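Local structure of putative ManD family dehydratase (Pantoea ananatis, 3T6C) at residues A[223-234]-A[259-268]. The protein dehydrates D-gluconate to 2-dehydro-3-deoxy-D-gluconate with low activity in vitro, using one magnesium ion per subunit, and is an enolase-superfamily member. Numbering follows the deposited sequence.
Sequences AKSIPRLFDHLR and MAKALEPYQL
The ring of Tyr266 packs one face on the backbone of helix 219-237: Asp231 N sits 3.8 Å above the ring plane, over its centre, and Phe230 C lies nearer the rim of that face, while Pro265 CB covers the opposite face. At the ring's phenolic end, Tyr266 OH makes a weak, 3.3 Å hydrogen bond to Asp231 OD1, the carboxylate turned 69° from the ring plane. The guanidinium of Arg234 is met at its edge. Its NE and NH2 both donate, side-on, to the carbonyl oxygen of Tyr266, NE over 2.8 Å to Tyr266 O and lying in the carbonyl plane. NH2 also reaches Gln267 O through a weak bond, and a water bridges the same two atoms. A bend at chi2 (-61°) turns the Arg234 chain toward this carbonyl, and NH1 is bonded to Gly238 O and Val241 O. Leu268 CD2 stands over one face of the Phe230 ring, and Leu263 CD2 approaches Phe230 CD2 obliquely at 3.9 Å. Toward the N-terminal end of 223-234, Pro227 CG meets Ala262 CB at 3.7 Å. Met259, bent at its last torsion, brings CE to 3.7 Å from Ala223 CA and also against Ile226. The contact joins consecutive helices, and the turn after the second, outside the (β/α)7β barrel of the enolase superfamily. Arg234 thus ties the turn leading to strand 270-272, which carries the magnesium ligand Glu272, to helix 219-237; apolar side chains pack along the rest of the interface, and the arginine's positive charge is probably offset here by carbonyl dipoles, with a water beside it.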
ATOM      1  N   ALA A 223       8.264   9.265 -31.827  1.00 13.02           N
ATOM      2  CA  ALA A 223       7.367   9.716 -30.732  1.00 12.48           C
ATOM      3  C   ALA A 223       6.947  11.147 -30.982  1.00 15.57           C
ATOM      4  O   ALA A 223       5.784  11.485 -30.841  1.00 17.75           O
ATOM      5  CB  ALA A 223       8.065   9.621 -29.399  1.00 14.14           C
ATOM      6  N   LYS A 224       7.894  11.988 -31.395  1.00 14.01           N
ATOM      7  CA  LYS A 224       7.557  13.415 -31.621  1.00 17.29           C
ATOM      8  C   LYS A 224       6.602  13.581 -32.804  1.00 20.99           C
ATOM      9  O   LYS A 224       5.798  14.522 -32.824  1.00 25.25           O
ATOM     10  CB  LYS A 224       8.841  14.246 -31.781  1.00 17.06           C
ATOM     11  CG  LYS A 224       9.718  14.263 -30.536  1.00 20.85           C
ATOM     12  CD  LYS A 224      11.039  14.995 -30.818  1.00 33.92           C
ATOM     13  CE  LYS A 224      11.915  15.142 -29.578  1.00 34.41           C
ATOM     14  NZ  LYS A 224      12.811  13.980 -29.379  1.00 32.56           N
ATOM     15  N   SER A 225       6.637  12.685 -33.774  1.00 13.81           N
ATOM     16  CA  SER A 225       5.827  12.851 -34.961  1.00 17.22           C
ATOM     17  C   SER A 225       4.355  12.645 -34.649  1.00 17.31           C
ATOM     18  O   SER A 225       3.477  13.150 -35.381  1.00 21.44           O
ATOM     19  CB  SER A 225       6.274  11.883 -36.076  1.00 18.58           C
ATOM     20  OG  SER A 225       5.772  10.547 -35.904  1.00 19.40           O
ATOM     21  N   ILE A 226       4.084  11.874 -33.599  1.00 13.54           N
ATOM     22  CA  ILE A 226       2.723  11.360 -33.423  1.00 14.39           C
ATOM     23  C   ILE A 226       1.663  12.425 -32.998  1.00 13.71           C
ATOM     24  O   ILE A 226       0.580  12.496 -33.594  1.00 11.95           O
ATOM     25  CB  ILE A 226       2.721  10.074 -32.553  1.00 12.87           C
ATOM     26  CG1 ILE A 226       3.369   8.894 -33.293  1.00 13.92           C
ATOM     27  CG2 ILE A 226       1.265   9.602 -32.228  1.00 17.44           C
ATOM     28  CD1 ILE A 226       2.887   8.658 -34.777  1.00 17.67           C
ATOM     29  N   PRO A 227       1.944  13.230 -31.960  1.00 12.63           N
ATOM     30  CA  PRO A 227       0.934  14.250 -31.636  1.00 12.73           C
ATOM     31  C   PRO A 227       0.702  15.206 -32.825  1.00 13.03           C
ATOM     32  O   PRO A 227      -0.440  15.640 -33.006  1.00 14.72           O
ATOM     33  CB  PRO A 227       1.547  14.983 -30.422  1.00 12.77           C
ATOM     34  CG  PRO A 227       2.380  13.871 -29.754  1.00 15.39           C
ATOM     35  CD  PRO A 227       3.005  13.144 -30.943  1.00 14.97           C
ATOM     36  N   ARG A 228       1.718  15.544 -33.615  1.00 13.53           N
ATOM     37  CA  ARG A 228       1.523  16.378 -34.798  1.00 14.53           C
ATOM     38  C   ARG A 228       0.592  15.704 -35.809  1.00 12.35           C
ATOM     39  O   ARG A 228      -0.304  16.374 -36.397  1.00 14.28           O
ATOM     40  CB  ARG A 228       2.884  16.702 -35.459  1.00 22.92           C
ATOM     41  CG  ARG A 228       3.871  17.431 -34.530  1.00 28.09           C
ATOM     42  CD  ARG A 228       5.220  17.882 -35.193  1.00 47.76           C
ATOM     43  NE  ARG A 228       5.594  17.061 -36.346  1.00 56.73           N
ATOM     44  CZ  ARG A 228       6.713  16.338 -36.453  1.00 61.51           C
ATOM     45  NH1 ARG A 228       7.624  16.331 -35.476  1.00 59.33           N
ATOM     46  NH2 ARG A 228       6.922  15.614 -37.555  1.00 63.17           N
ATOM     47  N   LEU A 229       0.787  14.400 -36.023  1.00 11.28           N
ATOM     48  CA  LEU A 229      -0.102  13.654 -36.929  1.00 13.89           C
ATOM     49  C   LEU A 229      -1.551  13.778 -36.485  1.00 12.24           C
ATOM     50  O   LEU A 229      -2.443  14.067 -37.290  1.00 12.05           O
ATOM     51  CB  LEU A 229       0.323  12.168 -37.013  1.00 11.69           C
ATOM     52  CG  LEU A 229      -0.637  11.268 -37.803  1.00 13.82           C
ATOM     53  CD1 LEU A 229      -0.709  11.595 -39.331  1.00 11.41           C
ATOM     54  CD2 LEU A 229      -0.195   9.847 -37.554  1.00 13.17           C
ATOM     55  N   PHE A 230      -1.819  13.544 -35.202  1.00 10.31           N
ATOM     56  CA  PHE A 230      -3.186  13.590 -34.717  1.00  9.60           C
ATOM     57  C   PHE A 230      -3.793  14.968 -34.662  1.00 14.48           C
ATOM     58  O   PHE A 230      -4.998  15.114 -34.906  1.00 12.20           O
ATOM     59  CB  PHE A 230      -3.400  12.741 -33.448  1.00  9.57           C
ATOM     60  CG  PHE A 230      -3.360  11.275 -33.758  1.00  9.57           C
ATOM     61  CD1 PHE A 230      -4.505  10.642 -34.179  1.00 12.55           C
ATOM     62  CD2 PHE A 230      -2.161  10.568 -33.738  1.00 11.44           C
ATOM     63  CE1 PHE A 230      -4.477   9.329 -34.587  1.00 12.52           C
ATOM     64  CE2 PHE A 230      -2.122   9.230 -34.120  1.00 12.75           C
ATOM     65  CZ  PHE A 230      -3.297   8.607 -34.537  1.00 10.17           C
ATOM     66  N   ASP A 231      -2.954  15.981 -34.442  1.00 11.22           N
ATOM     67  CA  ASP A 231      -3.460  17.367 -34.580  1.00 11.96           C
ATOM     68  C   ASP A 231      -3.954  17.611 -36.010  1.00 12.00           C
ATOM     69  O   ASP A 231      -5.052  18.182 -36.219  1.00 14.21           O
ATOM     70  CB  ASP A 231      -2.327  18.319 -34.226  1.00 13.69           C
ATOM     71  CG  ASP A 231      -2.775  19.767 -34.131  1.00 20.76           C
ATOM     72  OD1 ASP A 231      -3.556  20.111 -33.235  1.00 30.92           O
ATOM     73  OD2 ASP A 231      -2.337  20.563 -34.959  1.00 33.03           O
ATOM     74  N   HIS A 232      -3.183  17.157 -36.999  1.00 13.83           N
ATOM     75  CA  HIS A 232      -3.544  17.386 -38.397  1.00 11.29           C
ATOM     76  C   HIS A 232      -4.807  16.616 -38.699  1.00 12.44           C
ATOM     77  O   HIS A 232      -5.724  17.152 -39.341  1.00 12.19           O
ATOM     78  CB  HIS A 232      -2.418  16.892 -39.313  1.00 13.47           C
ATOM     79  CG  HIS A 232      -2.799  16.909 -40.758  1.00 16.02           C
ATOM     80  ND1 HIS A 232      -2.772  18.068 -41.500  1.00 18.37           N
ATOM     81  CD2 HIS A 232      -3.224  15.927 -41.596  1.00 15.17           C
ATOM     82  CE1 HIS A 232      -3.144  17.805 -42.744  1.00 21.86           C
ATOM     83  NE2 HIS A 232      -3.438  16.520 -42.825  1.00 17.84           N
ATOM     84  N   LEU A 233      -4.886  15.366 -38.253  1.00 12.24           N
ATOM     85  CA  LEU A 233      -6.062  14.546 -38.563  1.00 12.67           C
ATOM     86  C   LEU A 233      -7.319  15.113 -37.934  1.00 15.10           C
ATOM     87  O   LEU A 233      -8.345  15.126 -38.559  1.00 13.82           O
ATOM     88  CB  LEU A 233      -5.851  13.091 -38.124  1.00 12.29           C
ATOM     89  CG  LEU A 233      -4.756  12.344 -38.902  1.00 11.99           C
ATOM     90  CD1 LEU A 233      -4.544  10.994 -38.219  1.00  9.96           C
ATOM     91  CD2 LEU A 233      -5.107  12.157 -40.404  1.00 13.48           C
ATOM     92  N   ARG A 234      -7.239  15.603 -36.695  1.00 12.63           N
ATOM     93  CA  ARG A 234      -8.417  16.205 -36.082  1.00 13.06           C
ATOM     94  C   ARG A 234      -8.809  17.495 -36.792  1.00 12.88           C
ATOM     95  O   ARG A 234      -9.994  17.776 -36.960  1.00 14.15           O
ATOM     96  CB  ARG A 234      -8.195  16.443 -34.591  1.00 10.33           C
ATOM     97  CG  ARG A 234      -8.177  15.142 -33.790  1.00 10.35           C
ATOM     98  CD  ARG A 234      -9.560  14.437 -33.947  1.00 13.68           C
ATOM     99  NE  ARG A 234      -9.722  13.316 -33.019  1.00 10.56           N
ATOM    100  CZ  ARG A 234     -10.545  12.288 -33.172  1.00 12.94           C
ATOM    101  NH1 ARG A 234     -11.370  12.195 -34.225  1.00  9.93           N
ATOM    102  NH2 ARG A 234     -10.589  11.368 -32.228  1.00 11.84           N
ATOM    103  N   MET A 259       3.820  10.550 -24.508  1.00  8.32           N
ATOM    104  CA  MET A 259       3.003  10.450 -25.706  1.00  9.36           C
ATOM    105  C   MET A 259       1.528  10.299 -25.305  1.00  8.52           C
ATOM    106  O   MET A 259       0.658  10.972 -25.904  1.00 10.31           O
ATOM    107  CB  MET A 259       3.439   9.238 -26.572  1.00 12.38           C
ATOM    108  CG  MET A 259       2.428   8.984 -27.767  1.00 14.01           C
ATOM    109  SD  MET A 259       2.851   7.496 -28.748  1.00 15.46           S
ATOM    110  CE  MET A 259       4.145   8.352 -29.533  1.00 12.82           C
ATOM    111  N   ALA A 260       1.204   9.402 -24.354  1.00  8.95           N
ATOM    112  CA  ALA A 260      -0.206   9.264 -23.934  1.00  9.81           C
ATOM    113  C   ALA A 260      -0.776  10.650 -23.490  1.00 10.05           C
ATOM    114  O   ALA A 260      -1.908  11.052 -23.866  1.00 10.70           O
ATOM    115  CB  ALA A 260      -0.301   8.236 -22.785  1.00  9.73           C
ATOM    116  N   LYS A 261      -0.010  11.390 -22.708  1.00  7.76           N
ATOM    117  CA  LYS A 261      -0.485  12.706 -22.259  1.00  7.25           C
ATOM    118  C   LYS A 261      -0.638  13.685 -23.411  1.00  8.51           C
ATOM    119  O   LYS A 261      -1.603  14.486 -23.463  1.00 11.22           O
ATOM    120  CB  LYS A 261       0.503  13.252 -21.213  1.00 10.57           C
ATOM    121  CG  LYS A 261       0.475  12.401 -19.941  1.00  9.66           C
ATOM    122  CD  LYS A 261       1.648  12.699 -19.010  1.00  9.78           C
ATOM    123  CE  LYS A 261       1.539  14.058 -18.356  1.00 12.37           C
ATOM    124  NZ  LYS A 261       2.734  14.357 -17.458  1.00 11.72           N
ATOM    125  N   ALA A 262       0.350  13.692 -24.312  1.00  8.33           N
ATOM    126  CA  ALA A 262       0.337  14.605 -25.470  1.00  8.03           C
ATOM    127  C   ALA A 262      -0.778  14.345 -26.423  1.00 12.43           C
ATOM    128  O   ALA A 262      -1.183  15.247 -27.163  1.00 13.70           O
ATOM    129  CB  ALA A 262       1.681  14.528 -26.212  1.00  9.74           C
ATOM    130  N   LEU A 263      -1.296  13.124 -26.394  1.00  9.94           N
ATOM    131  CA  LEU A 263      -2.430  12.777 -27.281  1.00  8.80           C
ATOM    132  C   LEU A 263      -3.801  13.103 -26.694  1.00  9.44           C
ATOM    133  O   LEU A 263      -4.794  12.992 -27.394  1.00 11.13           O
ATOM    134  CB  LEU A 263      -2.339  11.274 -27.592  1.00  8.77           C
ATOM    135  CG  LEU A 263      -1.198  10.935 -28.568  1.00  9.53           C
ATOM    136  CD1 LEU A 263      -1.012   9.430 -28.685  1.00 10.92           C
ATOM    137  CD2 LEU A 263      -1.491  11.507 -29.973  1.00 13.28           C
ATOM    138  N   GLU A 264      -3.861  13.439 -25.423  1.00  9.94           N
ATOM    139  CA  GLU A 264      -5.151  13.691 -24.759  1.00  9.07           C
ATOM    140  C   GLU A 264      -6.043  14.701 -25.512  1.00 11.91           C
ATOM    141  O   GLU A 264      -7.220  14.435 -25.651  1.00 13.65           O
ATOM    142  CB  GLU A 264      -4.887  14.158 -23.306  1.00 12.62           C
ATOM    143  CG  GLU A 264      -4.568  12.978 -22.430  1.00 10.37           C
ATOM    144  CD  GLU A 264      -4.183  13.323 -21.017  1.00 13.80           C
ATOM    145  OE1 GLU A 264      -4.459  14.468 -20.546  1.00 18.54           O
ATOM    146  OE2 GLU A 264      -3.620  12.438 -20.338  1.00 13.68           O
ATOM    147  N   PRO A 265      -5.489  15.815 -26.050  1.00 12.86           N
ATOM    148  CA  PRO A 265      -6.402  16.764 -26.728  1.00 13.66           C
ATOM    149  C   PRO A 265      -7.060  16.160 -27.981  1.00 16.77           C
ATOM    150  O   PRO A 265      -8.004  16.778 -28.483  1.00 19.31           O
ATOM    151  CB  PRO A 265      -5.470  17.880 -27.211  1.00 15.87           C
ATOM    152  CG  PRO A 265      -4.209  17.747 -26.377  1.00 19.74           C
ATOM    153  CD  PRO A 265      -4.106  16.310 -25.958  1.00 14.98           C
ATOM    154  N   TYR A 266      -6.528  15.074 -28.520  1.00 11.67           N
ATOM    155  CA  TYR A 266      -7.048  14.508 -29.771  1.00  7.42           C
ATOM    156  C   TYR A 266      -8.014  13.353 -29.513  1.00 12.43           C
ATOM    157  O   TYR A 266      -8.640  12.871 -30.439  1.00 13.59           O
ATOM    158  CB  TYR A 266      -5.873  14.078 -30.691  1.00  9.20           C
ATOM    159  CG  TYR A 266      -4.880  15.218 -30.754  1.00 11.82           C
ATOM    160  CD1 TYR A 266      -5.267  16.479 -31.254  1.00 14.83           C
ATOM    161  CD2 TYR A 266      -3.614  15.067 -30.240  1.00 11.95           C
ATOM    162  CE1 TYR A 266      -4.345  17.553 -31.266  1.00 17.23           C
ATOM    163  CE2 TYR A 266      -2.706  16.132 -30.264  1.00 14.22           C
ATOM    164  CZ  TYR A 266      -3.095  17.360 -30.751  1.00 17.74           C
ATOM    165  OH  TYR A 266      -2.167  18.375 -30.749  1.00 21.49           O
ATOM    166  N   GLN A 267      -8.196  12.982 -28.245  1.00 11.06           N
ATOM    167  CA  GLN A 267      -9.240  12.035 -27.815  1.00 11.26           C
ATOM    168  C   GLN A 267      -9.235  10.759 -28.661  1.00 11.47           C
ATOM    169  O   GLN A 267     -10.211  10.397 -29.328  1.00 11.46           O
ATOM    170  CB  GLN A 267     -10.614  12.698 -27.780  1.00 12.28           C
ATOM    171  CG  GLN A 267     -10.695  13.731 -26.655  1.00 15.74           C
ATOM    172  CD  GLN A 267     -11.974  14.510 -26.740  1.00 20.15           C
ATOM    173  OE1 GLN A 267     -13.001  14.082 -26.211  1.00 18.49           O
ATOM    174  NE2 GLN A 267     -11.940  15.625 -27.455  1.00 21.76           N
ATOM    175  N   LEU A 268      -8.128  10.023 -28.578  1.00 10.42           N
ATOM    176  CA  LEU A 268      -8.041   8.763 -29.296  1.00  8.84           C
ATOM    177  C   LEU A 268      -8.958   7.730 -28.658  1.00  9.87           C
ATOM    178  O   LEU A 268      -9.149   7.713 -27.424  1.00 10.82           O
ATOM    179  CB  LEU A 268      -6.604   8.220 -29.272  1.00 10.37           C
ATOM    180  CG  LEU A 268      -5.742   8.768 -30.435  1.00 12.36           C
ATOM    181  CD1 LEU A 268      -5.585  10.283 -30.404  1.00 14.38           C
ATOM    182  CD2 LEU A 268      -4.391   8.111 -30.356  1.00 13.62           C
TER
HETATM  183  O   HOH W   1     -11.374   8.814 -31.160  1.00 11.64           O